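Local coordinates for protein (soluble lytic transglycosylase SLT70) (Escherichia coli, PDB 1QSA), which is a soluble lytic transglycosylase that cleaves peptidoglycan between N-acetylmuramic acid and N-acetylglucosamine, leaving a 1,6-anhydro bond in the muramic acid, at residues I13-A16 against W17-Q21; Y108-A111 against K112-G116; I187-A190 against I191-A195; G382-M385 against A386-R389; N526-I529 against G530-L534. All blocks are in the same frame, centred on the assembly; numbering follows the deposited sequence. Where two conformers were deposited one is given.

Interaction 1: I13-A16 against W17-Q21; sequences IKQA and WDNRQ. With ACT (acetate ion), chain O.
Ala-16 and Gln-21 meet where helix 3-18 stops. The carbonyl of Ala-16 accepts from Gln-21 N at 2.9 Å, the donor standing above the carbonyl plane, 36° out of it, and a weak bond from Asn-19 N reaches the same oxygen. Ala-16 CB lies 4.2 Å from Gln-21 CB, packing the methyl beside the turn. The next residue, Trp-17, donates its N to Ile-13 O (2.9 Å), while the indole leads off toward helices 22-28 and 38-48 and gives its NE1 to Asp-48. Past the helix end, Asn-19 ND2 binds Gln-21 OE1 at 3.2 Å within its own amide plane, and a water joins Asn-19 OD1 to Gln-15 O. Lys-14 NZ donates to an acetate ion, probably from the crystallisation liquor. Arg-20, at positive phi (61°), returns its N to Trp-17 O at 3.0 Å; with the bond from Gln-21 N to Ala-16 O this makes a Schellman motif, which leads straight into Gln-21 as N-cap of helix 22-28.

Interaction 2: Y108-A111 against K112-G116; sequences YYYA and KWNTG. With SO4 (sulfate ion), chain F.
Lys-112 N to Tyr-108 O, Trp-113 N to Tyr-109 O and Asn-114 N to Tyr-110 O are the regular i to i+4 bonds of the last turns of helix 102-114, which a Schellman motif then ends: Gly-116, at positive phi, returns its N to Trp-113 O, and Gln-117 N bonds to Lys-112 O. At Ala-111 O the backbone bond from Thr-115 N is weak, and the hydroxyl Thr-115 OG1 donates to the same oxygen at 2.8 Å.

Two side-chain clusters flank this end. Tyr-108 and Lys-112 run side by side, with Lys-112 CE 3.5 Å from Tyr-108 OH; the bend of the lysine at chi2 (-77°) brings CE to the phenol end of the tyrosine, and its NZ goes on to a salt bridge with Glu-120 as the phenol goes to Pro-96 O. In the second cluster Tyr-110 lies beside Trp-113, the rings oblique at 37° with Tyr-110 CE1 3.8 Å from Trp-113 CE3. The indole NE1 binds a sulfate oxygen, O2, at 2.8 Å, in the plane of the ring, and Ser-118 holds the same ion. A water links Tyr-110 OH with Asn-114 OD1. Asn-114 ND2 donates to Tyr-110 O at 3.3 Å from well above the carbonyl plane and packs tightly over one face of the Tyr-110 ring, 3.0 Å from its CE2.

Interaction 3: I187-A190 against I191-A195; sequences IASA and IISLA
Ile-187 and Ile-191 meet one turn apart on the same side of helix 185-196, joined in the backbone by Ile-191 N, which donates to Ile-187 O at 3.0 Å. Ile-192 N bonds to Ala-188 O at the same length; Ser-193 N reaches Ser-189 O at 2.9 Å, and Leu-194 N bonds to Ala-190 O. Each of the four carbonyls of 187-190 thus receives an amide from the turn that follows, and the ladder continues with Ala-195 N on Ile-191 O.

The hydroxyls add a second tier on the polar flank. A water sits between Ser-193 OG (2.8 Å) and Ser-189 OG (3.0 Å); because Ser-189 was modelled in two conformers, this bridge may be only part-time. Ser-193 places its OG anti to its own carbonyl carbon (chi1 -69°), on the side of the preceding turn, where it comes within 3.1 Å of Ser-189 O.

On the apolar flank the two isoleucine side chains cross at a slant, their CD1 methyls touching at 3.8 Å, Ile-187 CD1 against Ile-191 CD1. Both also reach Phe-213 of helix 212-228, and Ile-191 continues onto Val-173 and Phe-204. The chemistry implies an amphipathic helix: backbone polarity is met internally, the side with Ile-187, Ile-191 and Leu-194 packs on neighbouring helices, and the serine side is bridged by water.

Interaction 4: G382-M385 against A386-R389; sequences GPEM and ARVR. With SO4 (sulfate ion), chain C.
Glu-384 CA lies over one face of the Arg-387 guanidinium, 3.8 Å above its plane and offset toward the rim. The acid and the base cross with their planes 44° apart, and the salt bridge from Glu-384 OE2 to Arg-387 NH2 is long, 3.9 Å; the arginine has a stronger partner in Glu-403, bonded through NE, with Thr-67 taking NH2. Glu-384 and Glu-403 bring carboxylate oxygens close together, and Arg-387, which pairs with both, probably eases that charge. The second guanidinium meets its ligand at the edge: Arg-389, extended from CG to NE, gives NE to sulfate O3 (3.1 Å) and NH2 to sulfate O2 (3.0 Å), the sulfur lying in the plane of the group. Arg-7 of helix 3-18 binds the same ion.

In the backbone, Ala-386 N donates to Gly-382 O at 3.2 Å in the carbonyl plane, and Arg-387 N to Pro-383 O. Met-385, its CG opposite the backbone N (chi1 -175°), folds back at chi2, which sets SD 4.3 Å from Val-388 CB; Trp-428 touches both residues. Gly-382 as N-cap followed by Pro-383 makes this the opening turn of helix 383-393 in the L domain of the transglycosylase, with an i to i+3 acid-arginine pair at its N-terminal end.

Interaction 5: N526-I529 against G530-L534; sequences NINI and GTSYL
Helix 523-540 belongs to the Slt-type catalytic domain, which has a lysozyme-like fold, and in its buried first half hydroxyls supplement the backbone ladder. Ile-527 O accepts from both Thr-531 N (2.9 Å) and the hydroxyl Thr-531 OG1 (2.7 Å), two grips on one carbonyl. The hydroxyl gets there by standing between its own backbone N and carbonyl carbon (chi1 57°), which leaves Thr-531 CG2 anti to the carbonyl carbon, 3.9 Å from Ile-527 CG2. Ile-527 itself is packed on helix 454-461.

One residue earlier in the ladder, Gly-530 N reaches Asn-526 O at 2.8 Å, nearly along the C=O axis, while Ser-532 N and Tyr-533 N carry the ladder on to Asn-528 O and Ile-529 O. A water ties three side chains together: it donates to Asn-528 OD1 at 2.7 Å and weakly to Thr-531 OG1, and meets Ser-532 OG, though that serine was modelled in two conformers and its share is less certain.

The side chain of Asn-526 turns from this turn into the domain, where its amide bonds Met-495 N, Leu-520 O and Ser-492 O. It lies about 8 Å, side chain to side chain, from Glu-478, the probable catalytic acid, which places this helix near the predicted active site, consistent with a part in the framework of the lysozyme-like domain.

How the interactions relate
All five contacts are local turns of single helices, strung along the chain in the order interaction 1, 2, 3, 4, 5, in a protein that is two-thirds helix and has no strand. Interactions 1 to 4 mark an alpha-superhelix: interactions 1 and 3 lie about 56 Å apart between centres, as do 3 and 4, which sit on opposite sides of the chain's centre. Yet interaction 4, though hundreds of residues after interaction 1, comes back to about 11 Å from it by nearest atoms, and Arg-389 touches helix 3-18, consistent with the superhelical chain, completed by the L domain, closing into a ring. Interaction 5, about 20 Å by nearest atoms from interaction 4, belongs to the catalytic domain, near the predicted active site.

Interaction 1: I13-A16 against W17-Q21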
loop_
_atom_site.group_PDB
_atom_site.type_symbol
_atom_site.label_atom_id
_atom_site.label_comp_id
_atom_site.label_asym_id
_atom_site.label_seq_id
_atom_site.Cartn_x
_atom_site.Cartn_y
_atom_site.Cartn_z
ATOM N N ILE A 13 27.400 -24.885 -0.472
ATOM C CA ILE A 13 28.229 -23.877 0.181
ATOM C C ILE A 13 27.390 -23.060 1.173
ATOM O O ILE A 13 27.876 -22.683 2.230
ATOM C CB ILE A 13 28.994 -22.981 -0.833
ATOM C CG1 ILE A 13 30.175 -22.294 -0.141
ATOM C CG2 ILE A 13 28.071 -21.939 -1.464
ATOM C CD1 ILE A 13 31.051 -21.487 -1.098
ATOM N N LYS A 14 26.122 -22.831 0.848
ATOM C CA LYS A 14 25.230 -22.082 1.738
ATOM C C LYS A 14 24.945 -22.899 2.996
ATOM O O LYS A 14 24.879 -22.356 4.094
ATOM C CB LYS A 14 23.926 -21.735 1.020
ATOM C CG LYS A 14 24.086 -20.592 0.042
ATOM C CD LYS A 14 22.860 -20.454 -0.860
ATOM C CE LYS A 14 21.599 -20.098 -0.076
ATOM N NZ LYS A 14 20.449 -19.860 -1.013
ATOM N N GLN A 15 24.780 -24.208 2.831
ATOM C CA GLN A 15 24.539 -25.101 3.960
ATOM C C GLN A 15 25.762 -25.054 4.893
ATOM O O GLN A 15 25.611 -24.950 6.107
ATOM C CB GLN A 15 24.307 -26.522 3.452
ATOM C CG GLN A 15 24.100 -27.581 4.533
ATOM C CD GLN A 15 23.893 -28.977 3.929
ATOM O OE1 GLN A 15 24.716 -29.456 3.138
ATOM N NE2 GLN A 15 22.794 -29.626 4.295
ATOM N N ALA A 16 26.962 -25.116 4.317
ATOM C CA ALA A 16 28.192 -25.069 5.108
ATOM C C ALA A 16 28.323 -23.725 5.830
ATOM O O ALA A 16 28.639 -23.678 7.022
ATOM C CB ALA A 16 29.418 -25.301 4.211
ATOM N N TRP A 17 28.085 -22.640 5.092
ATOM C CA TRP A 17 28.179 -21.279 5.617
ATOM C C TRP A 17 27.190 -21.065 6.769
ATOM O O TRP A 17 27.547 -20.465 7.786
ATOM C CB TRP A 17 27.898 -20.285 4.486
ATOM C CG TRP A 17 28.602 -18.962 4.572
ATOM C CD1 TRP A 17 28.782 -18.179 5.683
ATOM C CD2 TRP A 17 29.139 -18.225 3.469
ATOM N NE1 TRP A 17 29.382 -16.992 5.325
ATOM C CE2 TRP A 17 29.613 -16.996 3.974
ATOM C CE3 TRP A 17 29.256 -18.485 2.094
ATOM C CZ2 TRP A 17 30.197 -16.022 3.153
ATOM C CZ3 TRP A 17 29.835 -17.520 1.278
ATOM C CH2 TRP A 17 30.299 -16.300 1.810
ATOM N N ASP A 18 25.980 -21.610 6.643
ATOM C CA ASP A 18 24.968 -21.474 7.693
ATOM C C ASP A 18 25.428 -22.165 8.989
ATOM O O ASP A 18 25.028 -21.781 10.092
ATOM C CB ASP A 18 23.628 -22.062 7.226
ATOM C CG ASP A 18 22.898 -21.163 6.233
ATOM O OD1 ASP A 18 23.323 -20.015 5.986
ATOM O OD2 ASP A 18 21.868 -21.607 5.701
ATOM N N ASN A 19 26.262 -23.189 8.845
ATOM C CA ASN A 19 26.796 -23.947 9.984
ATOM C C ASN A 19 28.153 -23.412 10.447
ATOM O O ASN A 19 28.770 -23.986 11.350
ATOM C CB ASN A 19 26.997 -25.414 9.586
ATOM C CG ASN A 19 25.703 -26.139 9.319
ATOM O OD1 ASN A 19 24.649 -25.781 9.851
ATOM N ND2 ASN A 19 25.775 -27.183 8.502
ATOM N N ARG A 20 28.624 -22.349 9.797
ATOM C CA ARG A 20 29.925 -21.727 10.060
ATOM C C ARG A 20 31.099 -22.688 9.831
ATOM O O ARG A 20 32.119 -22.644 10.528
ATOM C CB ARG A 20 30.002 -21.064 11.450
ATOM C CG ARG A 20 28.960 -19.970 11.713
ATOM C CD ARG A 20 28.931 -18.880 10.651
ATOM N NE ARG A 20 30.210 -18.193 10.477
ATOM C CZ ARG A 20 30.418 -17.206 9.608
ATOM N NH1 ARG A 20 29.424 -16.758 8.843
ATOM N NH2 ARG A 20 31.615 -16.649 9.515
ATOM N N GLN A 21 30.925 -23.594 8.869
ATOM C CA GLN A 21 31.979 -24.529 8.494
ATOM C C GLN A 21 32.767 -23.764 7.445
ATOM O O GLN A 21 32.667 -24.019 6.237
ATOM C CB GLN A 21 31.378 -25.801 7.904
ATOM C CG GLN A 21 30.681 -26.661 8.928
ATOM C CD GLN A 21 29.975 -27.840 8.302
ATOM O OE1 GLN A 21 28.833 -27.731 7.867
ATOM N NE2 GLN A 21 30.660 -28.970 8.234
HETATM C C ACT O . 20.529 -16.295 -2.102
HETATM O O ACT O . 19.814 -16.076 -1.104
HETATM O OXT ACT O . 21.019 -17.416 -2.339
HETATM C CH3 ACT O . 20.793 -15.162 -3.082
HETATM O O HOH W 1 22.960 -25.737 7.408
#

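Interaction 2: Y108-A111 against K112-G116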
loop_
_atom_site.group_PDB
_atom_site.type_symbol
_atom_site.label_atom_id
_atom_site.label_comp_id
_atom_site.label_asym_id
_atom_site.label_seq_id
_atom_site.Cartn_x
_atom_site.Cartn_y
_atom_site.Cartn_z
ATOM N N TYR A 108 26.071 11.447 5.961
ATOM C CA TYR A 108 26.788 12.169 4.911
ATOM C C TYR A 108 26.890 13.650 5.286
ATOM O O TYR A 108 27.972 14.252 5.204
ATOM C CB TYR A 108 26.035 12.007 3.588
ATOM C CG TYR A 108 26.563 12.831 2.429
ATOM C CD1 TYR A 108 27.607 12.351 1.623
ATOM C CD2 TYR A 108 25.996 14.069 2.104
ATOM C CE1 TYR A 108 28.066 13.080 0.518
ATOM C CE2 TYR A 108 26.451 14.810 0.997
ATOM C CZ TYR A 108 27.482 14.304 0.208
ATOM O OH TYR A 108 27.893 15.012 -0.905
ATOM N N TYR A 109 25.764 14.248 5.681
ATOM C CA TYR A 109 25.791 15.657 6.067
ATOM C C TYR A 109 26.544 15.916 7.359
ATOM O O TYR A 109 27.203 16.943 7.480
ATOM C CB TYR A 109 24.390 16.256 6.055
ATOM C CG TYR A 109 23.910 16.368 4.635
ATOM C CD1 TYR A 109 24.561 17.224 3.739
ATOM C CD2 TYR A 109 22.867 15.580 4.159
ATOM C CE1 TYR A 109 24.187 17.292 2.418
ATOM C CE2 TYR A 109 22.483 15.637 2.814
ATOM C CZ TYR A 109 23.150 16.500 1.958
ATOM O OH TYR A 109 22.780 16.590 0.641
ATOM N N TYR A 110 26.520 14.968 8.295
ATOM C CA TYR A 110 27.287 15.151 9.529
ATOM C C TYR A 110 28.781 15.074 9.141
ATOM O O TYR A 110 29.611 15.815 9.678
ATOM C CB TYR A 110 26.947 14.077 10.562
ATOM C CG TYR A 110 27.559 14.325 11.921
ATOM C CD1 TYR A 110 27.095 15.358 12.745
ATOM C CD2 TYR A 110 28.583 13.513 12.398
ATOM C CE1 TYR A 110 27.632 15.568 14.010
ATOM C CE2 TYR A 110 29.131 13.712 13.668
ATOM C CZ TYR A 110 28.650 14.740 14.468
ATOM O OH TYR A 110 29.189 14.921 15.729
ATOM N N ALA A 111 29.117 14.207 8.179
ATOM C CA ALA A 111 30.511 14.105 7.710
ATOM C C ALA A 111 30.938 15.435 7.073
ATOM O O ALA A 111 32.095 15.847 7.206
ATOM C CB ALA A 111 30.666 12.968 6.707
ATOM N N LYS A 112 30.020 16.075 6.348
ATOM C CA LYS A 112 30.296 17.374 5.719
ATOM C C LYS A 112 30.629 18.405 6.806
ATOM O O LYS A 112 31.610 19.129 6.683
ATOM C CB LYS A 112 29.093 17.825 4.881
ATOM C CG LYS A 112 28.969 17.104 3.540
ATOM C CD LYS A 112 29.972 17.643 2.525
ATOM C CE LYS A 112 29.887 16.916 1.185
ATOM N NZ LYS A 112 30.670 17.633 0.127
ATOM N N TRP A 113 29.846 18.441 7.883
ATOM C CA TRP A 113 30.124 19.378 8.978
ATOM C C TRP A 113 31.502 19.112 9.600
ATOM O O TRP A 113 32.278 20.048 9.866
ATOM C CB TRP A 113 29.052 19.268 10.068
ATOM C CG TRP A 113 29.383 20.065 11.293
ATOM C CD1 TRP A 113 29.346 21.430 11.426
ATOM C CD2 TRP A 113 29.830 19.549 12.550
ATOM N NE1 TRP A 113 29.744 21.785 12.695
ATOM C CE2 TRP A 113 30.044 20.653 13.404
ATOM C CE3 TRP A 113 30.072 18.260 13.039
ATOM C CZ2 TRP A 113 30.488 20.504 14.731
ATOM C CZ3 TRP A 113 30.517 18.106 14.356
ATOM C CH2 TRP A 113 30.719 19.226 15.186
ATOM N N ASN A 114 31.795 17.834 9.842
ATOM C CA ASN A 114 33.064 17.425 10.446
ATOM C C ASN A 114 34.285 17.739 9.606
ATOM O O ASN A 114 35.402 17.773 10.124
ATOM C CB ASN A 114 33.052 15.927 10.744
ATOM C CG ASN A 114 32.617 15.622 12.157
ATOM O OD1 ASN A 114 33.372 15.823 13.108
ATOM N ND2 ASN A 114 31.399 15.115 12.305
ATOM N N THR A 115 34.080 17.912 8.306
ATOM C CA THR A 115 35.175 18.193 7.385
ATOM C C THR A 115 35.138 19.626 6.854
ATOM O O THR A 115 35.609 19.912 5.737
ATOM C CB THR A 115 35.211 17.181 6.216
ATOM O OG1 THR A 115 33.954 17.193 5.536
ATOM C CG2 THR A 115 35.511 15.755 6.735
ATOM N N GLY A 116 34.580 20.515 7.683
ATOM C CA GLY A 116 34.514 21.942 7.378
ATOM C C GLY A 116 33.552 22.475 6.340
ATOM O O GLY A 116 33.723 23.607 5.875
HETATM S S SO4 F . 30.167 25.875 12.741
HETATM O O1 SO4 F . 29.401 26.905 13.477
HETATM O O2 SO4 F . 29.626 24.550 13.115
HETATM O O3 SO4 F . 30.042 26.113 11.287
HETATM O O4 SO4 F . 31.588 25.947 13.126
HETATM O O HOH W 2 28.858 17.745 -2.625
HETATM O O HOH W 3 32.103 14.741 15.513
#

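Interaction 3: I187-A190 against I191-A195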
loop_
_atom_site.group_PDB
_atom_site.type_symbol
_atom_site.label_atom_id
_atom_site.label_comp_id
_atom_site.label_asym_id
_atom_site.label_seq_id
_atom_site.Cartn_x
_atom_site.Cartn_y
_atom_site.Cartn_z
ATOM N N ILE A 187 4.636 29.422 24.226
ATOM C CA ILE A 187 3.568 28.485 23.853
ATOM C C ILE A 187 3.963 27.006 23.948
ATOM O O ILE A 187 3.149 26.142 23.638
ATOM C CB ILE A 187 2.993 28.742 22.434
ATOM C CG1 ILE A 187 4.095 28.677 21.378
ATOM C CG2 ILE A 187 2.223 30.054 22.409
ATOM C CD1 ILE A 187 3.563 28.736 19.952
ATOM N N ALA A 188 5.184 26.719 24.408
ATOM C CA ALA A 188 5.666 25.339 24.511
ATOM C C ALA A 188 4.786 24.418 25.362
ATOM O O ALA A 188 4.429 23.329 24.931
ATOM C CB ALA A 188 7.110 25.317 25.028
ATOM N N SER A 189 4.469 24.846 26.582
ATOM C CA SER A 189 3.654 24.049 27.484
ATOM C C SER A 189 2.281 23.758 26.896
ATOM O O SER A 189 1.794 22.636 27.006
ATOM C CB SER A 189 3.497 24.746 28.838
ATOM O OG SER A 189 2.765 23.928 29.733
ATOM N N ALA A 190 1.685 24.766 26.256
ATOM C CA ALA A 190 0.368 24.628 25.637
ATOM C C ALA A 190 0.419 23.587 24.513
ATOM O O ALA A 190 -0.486 22.764 24.383
ATOM C CB ALA A 190 -0.125 25.979 25.106
ATOM N N ILE A 191 1.498 23.609 23.732
ATOM C CA ILE A 191 1.663 22.650 22.635
ATOM C C ILE A 191 1.801 21.228 23.188
ATOM O O ILE A 191 1.181 20.293 22.680
ATOM C CB ILE A 191 2.884 23.001 21.766
ATOM C CG1 ILE A 191 2.599 24.284 20.980
ATOM C CG2 ILE A 191 3.211 21.842 20.805
ATOM C CD1 ILE A 191 3.823 24.915 20.323
ATOM N N ILE A 192 2.613 21.069 24.225
ATOM C CA ILE A 192 2.815 19.762 24.843
ATOM C C ILE A 192 1.467 19.251 25.373
ATOM O O ILE A 192 1.128 18.081 25.192
ATOM C CB ILE A 192 3.866 19.831 25.979
ATOM C CG1 ILE A 192 5.248 20.119 25.397
ATOM C CG2 ILE A 192 3.920 18.505 26.750
ATOM C CD1 ILE A 192 6.286 20.524 26.430
ATOM N N SER A 193 0.677 20.145 25.964
ATOM C CA SER A 193 -0.632 19.760 26.488
ATOM C C SER A 193 -1.582 19.322 25.374
ATOM O O SER A 193 -2.368 18.389 25.561
ATOM C CB SER A 193 -1.259 20.909 27.292
ATOM O OG SER A 193 -0.536 21.136 28.497
ATOM N N LEU A 194 -1.487 19.978 24.218
ATOM C CA LEU A 194 -2.330 19.682 23.062
ATOM C C LEU A 194 -1.970 18.308 22.466
ATOM O O LEU A 194 -2.858 17.526 22.111
ATOM C CB LEU A 194 -2.187 20.787 22.007
ATOM C CG LEU A 194 -3.210 20.827 20.869
ATOM C CD1 LEU A 194 -4.568 21.280 21.418
ATOM C CD2 LEU A 194 -2.751 21.782 19.776
ATOM N N ALA A 195 -0.671 18.025 22.362
ATOM C CA ALA A 195 -0.194 16.746 21.834
ATOM C C ALA A 195 -0.552 15.614 22.805
ATOM O O ALA A 195 -0.820 14.481 22.388
ATOM C CB ALA A 195 1.329 16.795 21.628
HETATM O O HOH W 4 -0.171 23.778 29.441
#

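Interaction 4: G382-M385 against A386-R389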
loop_
_atom_site.group_PDB
_atom_site.type_symbol
_atom_site.label_atom_id
_atom_site.label_comp_id
_atom_site.label_asym_id
_atom_site.label_seq_id
_atom_site.Cartn_x
_atom_site.Cartn_y
_atom_site.Cartn_z
ATOM N N GLY A 382 21.167 -11.609 -21.020
ATOM C CA GLY A 382 22.274 -11.092 -20.238
ATOM C C GLY A 382 22.482 -11.676 -18.856
ATOM O O GLY A 382 21.745 -12.563 -18.418
ATOM N N PRO A 383 23.516 -11.206 -18.149
ATOM C CA PRO A 383 23.814 -11.696 -16.802
ATOM C C PRO A 383 22.725 -11.405 -15.763
ATOM O O PRO A 383 22.510 -12.229 -14.878
ATOM C CB PRO A 383 25.153 -11.028 -16.467
ATOM C CG PRO A 383 25.236 -9.863 -17.390
ATOM C CD PRO A 383 24.573 -10.307 -18.646
ATOM N N GLU A 384 22.019 -10.269 -15.865
ATOM C CA GLU A 384 20.971 -10.014 -14.872
ATOM C C GLU A 384 19.848 -11.051 -15.023
ATOM O O GLU A 384 19.349 -11.583 -14.024
ATOM C CB GLU A 384 20.425 -8.567 -14.914
ATOM C CG GLU A 384 19.410 -8.321 -13.768
ATOM C CD GLU A 384 19.250 -6.862 -13.331
ATOM O OE1 GLU A 384 19.242 -5.945 -14.196
ATOM O OE2 GLU A 384 19.091 -6.639 -12.105
ATOM N N MET A 385 19.473 -11.383 -16.258
ATOM C CA MET A 385 18.437 -12.397 -16.448
ATOM C C MET A 385 18.922 -13.755 -15.916
ATOM O O MET A 385 18.148 -14.514 -15.350
ATOM C CB MET A 385 18.038 -12.530 -17.923
ATOM C CG MET A 385 16.870 -13.489 -18.154
ATOM S SD MET A 385 15.323 -12.947 -17.351
ATOM C CE MET A 385 14.628 -11.891 -18.622
ATOM N N ALA A 386 20.207 -14.062 -16.103
ATOM C CA ALA A 386 20.744 -15.321 -15.603
ATOM C C ALA A 386 20.617 -15.377 -14.069
ATOM O O ALA A 386 20.337 -16.436 -13.511
ATOM C CB ALA A 386 22.189 -15.502 -16.038
ATOM N N ARG A 387 20.799 -14.238 -13.388
ATOM C CA ARG A 387 20.647 -14.226 -11.925
ATOM C C ARG A 387 19.175 -14.444 -11.569
ATOM O O ARG A 387 18.864 -15.205 -10.658
ATOM C CB ARG A 387 21.145 -12.915 -11.312
ATOM C CG ARG A 387 22.665 -12.722 -11.442
ATOM C CD ARG A 387 23.196 -11.716 -10.436
ATOM N NE ARG A 387 22.670 -10.376 -10.663
ATOM C CZ ARG A 387 23.144 -9.512 -11.553
ATOM N NH1 ARG A 387 24.173 -9.834 -12.332
ATOM N NH2 ARG A 387 22.579 -8.320 -11.678
ATOM N N VAL A 388 18.275 -13.803 -12.315
ATOM C CA VAL A 388 16.834 -13.955 -12.070
ATOM C C VAL A 388 16.442 -15.423 -12.195
ATOM O O VAL A 388 15.743 -15.959 -11.332
ATOM C CB VAL A 388 16.000 -13.094 -13.061
ATOM C CG1 VAL A 388 14.496 -13.453 -12.966
ATOM C CG2 VAL A 388 16.200 -11.607 -12.731
ATOM N N ARG A 389 16.946 -16.081 -13.240
ATOM C CA ARG A 389 16.655 -17.494 -13.462
ATOM C C ARG A 389 17.084 -18.352 -12.263
ATOM O O ARG A 389 16.315 -19.183 -11.787
ATOM C CB ARG A 389 17.351 -17.984 -14.738
ATOM C CG ARG A 389 17.208 -19.485 -14.999
ATOM C CD ARG A 389 17.942 -19.898 -16.272
ATOM N NE ARG A 389 17.855 -21.347 -16.493
ATOM C CZ ARG A 389 18.658 -22.050 -17.301
ATOM N NH1 ARG A 389 19.632 -21.458 -17.992
ATOM N NH2 ARG A 389 18.483 -23.361 -17.420
HETATM S S SO4 C . 15.590 -24.244 -15.153
HETATM O O1 SO4 C . 14.173 -24.409 -14.771
HETATM O O2 SO4 C . 15.725 -24.231 -16.624
HETATM O O3 SO4 C . 16.080 -22.962 -14.601
HETATM O O4 SO4 C . 16.353 -25.385 -14.627
#

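Interaction 5: N526-I529 against G530-L534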
loop_
_atom_site.group_PDB
_atom_site.type_symbol
_atom_site.label_atom_id
_atom_site.label_comp_id
_atom_site.label_asym_id
_atom_site.label_seq_id
_atom_site.Cartn_x
_atom_site.Cartn_y
_atom_site.Cartn_z
ATOM N N ASN A 526 -0.117 -22.686 2.106
ATOM C CA ASN A 526 -0.847 -21.428 2.058
ATOM C C ASN A 526 -2.209 -21.618 1.369
ATOM O O ASN A 526 -3.243 -21.214 1.892
ATOM C CB ASN A 526 -0.005 -20.366 1.333
ATOM C CG ASN A 526 -0.560 -18.984 1.513
ATOM O OD1 ASN A 526 -1.521 -18.602 0.849
ATOM N ND2 ASN A 526 0.026 -18.220 2.434
ATOM N N ILE A 527 -2.212 -22.288 0.222
ATOM C CA ILE A 527 -3.452 -22.545 -0.512
ATOM C C ILE A 527 -4.405 -23.428 0.304
ATOM O O ILE A 527 -5.601 -23.192 0.329
ATOM C CB ILE A 527 -3.147 -23.146 -1.919
ATOM C CG1 ILE A 527 -2.498 -22.071 -2.798
ATOM C CG2 ILE A 527 -4.420 -23.652 -2.597
ATOM C CD1 ILE A 527 -1.836 -22.611 -4.072
ATOM N N ASN A 528 -3.860 -24.410 1.011
ATOM C CA ASN A 528 -4.664 -25.301 1.858
ATOM C C ASN A 528 -5.399 -24.484 2.947
ATOM O O ASN A 528 -6.643 -24.478 3.023
ATOM C CB ASN A 528 -3.716 -26.330 2.497
ATOM C CG ASN A 528 -4.438 -27.361 3.369
ATOM O OD1 ASN A 528 -5.662 -27.487 3.334
ATOM N ND2 ASN A 528 -3.668 -28.102 4.159
ATOM N N ILE A 529 -4.638 -23.734 3.749
ATOM C CA ILE A 529 -5.225 -22.960 4.838
ATOM C C ILE A 529 -6.069 -21.781 4.358
ATOM O O ILE A 529 -7.140 -21.499 4.913
ATOM C CB ILE A 529 -4.122 -22.500 5.819
ATOM C CG1 ILE A 529 -3.473 -23.739 6.441
ATOM C CG2 ILE A 529 -4.704 -21.587 6.926
ATOM C CD1 ILE A 529 -2.253 -23.465 7.312
ATOM N N GLY A 530 -5.622 -21.146 3.279
ATOM C CA GLY A 530 -6.340 -20.002 2.741
ATOM C C GLY A 530 -7.658 -20.385 2.103
ATOM O O GLY A 530 -8.679 -19.721 2.336
ATOM N N THR A 531 -7.671 -21.447 1.298
ATOM C CA THR A 531 -8.939 -21.889 0.687
ATOM C C THR A 531 -9.919 -22.347 1.776
ATOM O O THR A 531 -11.127 -22.206 1.638
ATOM C CB THR A 531 -8.773 -23.034 -0.348
ATOM O OG1 THR A 531 -8.137 -24.174 0.252
ATOM C CG2 THR A 531 -7.997 -22.555 -1.578
ATOM N N SER A 532 -9.388 -22.900 2.857
ATOM C CA SER A 532 -10.221 -23.323 3.979
ATOM C C SER A 532 -10.900 -22.109 4.639
ATOM O O SER A 532 -12.120 -22.096 4.791
ATOM C CB SER A 532 -9.423 -24.126 5.004
ATOM O OG SER A 532 -9.155 -25.423 4.497
ATOM N N TYR A 533 -10.139 -21.054 4.937
ATOM C CA TYR A 533 -10.760 -19.876 5.556
ATOM C C TYR A 533 -11.736 -19.204 4.586
ATOM O O TYR A 533 -12.839 -18.793 4.976
ATOM C CB TYR A 533 -9.707 -18.872 6.025
ATOM C CG TYR A 533 -10.317 -17.754 6.858
ATOM C CD1 TYR A 533 -10.908 -18.029 8.096
ATOM C CD2 TYR A 533 -10.401 -16.453 6.360
ATOM C CE1 TYR A 533 -11.584 -17.027 8.813
ATOM C CE2 TYR A 533 -11.076 -15.444 7.075
ATOM C CZ TYR A 533 -11.666 -15.744 8.288
ATOM O OH TYR A 533 -12.399 -14.774 8.952
ATOM N N LEU A 534 -11.347 -19.124 3.314
ATOM C CA LEU A 534 -12.203 -18.505 2.298
ATOM C C LEU A 534 -13.520 -19.275 2.179
ATOM O O LEU A 534 -14.596 -18.673 2.126
ATOM C CB LEU A 534 -11.462 -18.460 0.960
ATOM C CG LEU A 534 -12.142 -17.673 -0.176
ATOM C CD1 LEU A 534 -12.348 -16.210 0.223
ATOM C CD2 LEU A 534 -11.305 -17.786 -1.444
HETATM O O HOH W 5 -8.045 -26.799 2.301
#